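Local atomic coordinates of regulator of G-protein signaling 16 (Mus musculus, PDB entry 3C7L), a protein that speeds up GTP hydrolysis by G protein alpha subunits, driving them into the inactive GDP-bound form and so damping receptor signalling, including phototransduction. Residues A[43-46]-A[47-51]. Numbering follows the deposited sequence.
Sequences FSEE and NLEFW
Ser44 and Asn47 meet where helix 45-57 begins: Asn47 N donates to Ser44 O over 3.1 Å, from above the carbonyl plane and well off its lone pairs. With CG anti to its carbonyl carbon and beside the backbone N (chi1 -68°), the amide of Asn47 lies back along the Ser44 carbonyl, CG 3.6 Å from Ser44 O. Its ND2 donates to a water that also bonds Ser44 OG, a bridge joining the two side chains. The backbone of this first turn is the tight part: Glu45 O receives Glu49 N at 3.0 Å, nearly straight and in the carbonyl plane, and a weaker bond from Leu48 N; Glu46 O takes Phe50 N at 2.9 Å and has Phe50 CB close beside it. Leu48 and Phe50 turn inward, onto Leu39 of helix 29-40 and Ile73 of helix 63-78 respectively.

The acidic flank is looser. Glu45 and Glu49 run side by side with their carboxylates almost perpendicular (87°), and the direct touch is Glu45 CG on Glu49 OE2, 3.5 Å. The two OE2 atoms stay 4.7 Å apart, and a water donates to both Glu45 OE2 and Glu49 OE1, probably easing the repulsion. Glu49 OE2 is hydrogen-bonded to His36, tying this first turn to helix 29-40, while OE1 has a weak, long ion pair with Lys84. Cut back to an alanine, Glu49 would probably leave His36 without this acceptor and the bridging water with one anchor fewer. Ser44 N also completes the Schellman motif, with Phe43 as C-prime residue, that ends helix 29-40: a tight connection in which helix 45-57 begins almost at once, within the all-helical RGS domain.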
# COMPACT_ATOMS: atom_id res chain seq x y z
N PHE A 43 -10.73 -9.53 -1.10
CA PHE A 43 -11.06 -8.13 -0.90
C PHE A 43 -10.10 -7.28 -0.07
O PHE A 43 -10.53 -6.53 0.81
CB PHE A 43 -12.47 -8.02 -0.30
CG PHE A 43 -13.53 -8.67 -1.15
CD1 PHE A 43 -13.77 -10.04 -1.06
CD2 PHE A 43 -14.27 -7.92 -2.06
CE1 PHE A 43 -14.73 -10.66 -1.86
CE2 PHE A 43 -15.23 -8.53 -2.86
CZ PHE A 43 -15.46 -9.90 -2.76
N SER A 44 -8.80 -7.39 -0.35
CA SER A 44 -7.82 -6.57 0.37
C SER A 44 -6.78 -5.95 -0.55
O SER A 44 -5.74 -5.49 -0.09
CB SER A 44 -7.12 -7.38 1.47
OG SER A 44 -6.30 -8.40 0.95
N GLU A 45 -7.07 -5.93 -1.86
CA GLU A 45 -6.13 -5.36 -2.82
C GLU A 45 -5.88 -3.87 -2.59
O GLU A 45 -4.88 -3.32 -3.07
CB GLU A 45 -6.60 -5.58 -4.27
CG GLU A 45 -7.69 -4.62 -4.74
CD GLU A 45 -9.08 -5.07 -4.38
OE1 GLU A 45 -9.22 -6.00 -3.56
OE2 GLU A 45 -10.05 -4.50 -4.93
N GLU A 46 -6.78 -3.21 -1.87
CA GLU A 46 -6.63 -1.79 -1.58
C GLU A 46 -5.35 -1.54 -0.78
O GLU A 46 -4.77 -0.46 -0.87
CB GLU A 46 -7.83 -1.26 -0.79
CG GLU A 46 -7.95 -1.84 0.61
CD GLU A 46 -8.87 -3.05 0.67
OE1 GLU A 46 -9.04 -3.73 -0.37
OE2 GLU A 46 -9.41 -3.31 1.77
N ASN A 47 -4.92 -2.53 -0.01
CA ASN A 47 -3.70 -2.38 0.78
C ASN A 47 -2.50 -2.18 -0.14
O ASN A 47 -1.64 -1.33 0.10
CB ASN A 47 -3.46 -3.61 1.67
CG ASN A 47 -4.49 -3.74 2.77
OD1 ASN A 47 -5.01 -2.73 3.27
ND2 ASN A 47 -4.78 -4.97 3.18
N LEU A 48 -2.45 -2.99 -1.20
CA LEU A 48 -1.36 -2.91 -2.16
C LEU A 48 -1.46 -1.65 -3.03
O LEU A 48 -0.45 -1.02 -3.33
CB LEU A 48 -1.37 -4.15 -3.06
CG LEU A 48 -0.36 -4.18 -4.22
CD1 LEU A 48 1.06 -4.05 -3.68
CD2 LEU A 48 -0.52 -5.47 -5.00
N GLU A 49 -2.67 -1.29 -3.43
CA GLU A 49 -2.87 -0.10 -4.26
C GLU A 49 -2.45 1.15 -3.50
O GLU A 49 -1.85 2.06 -4.06
CB GLU A 49 -4.34 -0.01 -4.70
CG GLU A 49 -4.72 -1.16 -5.62
CD GLU A 49 -6.20 -1.21 -5.97
OE1 GLU A 49 -7.00 -0.46 -5.37
OE2 GLU A 49 -6.55 -2.02 -6.85
N PHE A 50 -2.78 1.18 -2.21
CA PHE A 50 -2.42 2.31 -1.36
C PHE A 50 -0.91 2.41 -1.21
O PHE A 50 -0.34 3.50 -1.32
CB PHE A 50 -3.08 2.16 0.01
CG PHE A 50 -2.58 3.14 1.04
CD1 PHE A 50 -2.68 4.51 0.81
CD2 PHE A 50 -2.02 2.69 2.22
CE1 PHE A 50 -2.21 5.42 1.76
CE2 PHE A 50 -1.55 3.59 3.17
CZ PHE A 50 -1.65 4.96 2.94
N TRP A 51 -0.26 1.28 -0.95
CA TRP A 51 1.19 1.27 -0.78
C TRP A 51 1.87 1.82 -2.03
O TRP A 51 2.72 2.70 -1.94
CB TRP A 51 1.69 -0.16 -0.50
CG TRP A 51 3.13 -0.24 -0.07
CD1 TRP A 51 3.61 -0.20 1.21
CD2 TRP A 51 4.28 -0.35 -0.92
NE1 TRP A 51 4.98 -0.29 1.21
CE2 TRP A 51 5.42 -0.38 -0.09
CE3 TRP A 51 4.46 -0.43 -2.31
CZ2 TRP A 51 6.72 -0.48 -0.60
CZ3 TRP A 51 5.75 -0.53 -2.82
CH2 TRP A 51 6.86 -0.56 -1.96
O HOH W 1 -3.88 -7.90 2.81
O HOH W 2 -9.81 -1.56 -5.12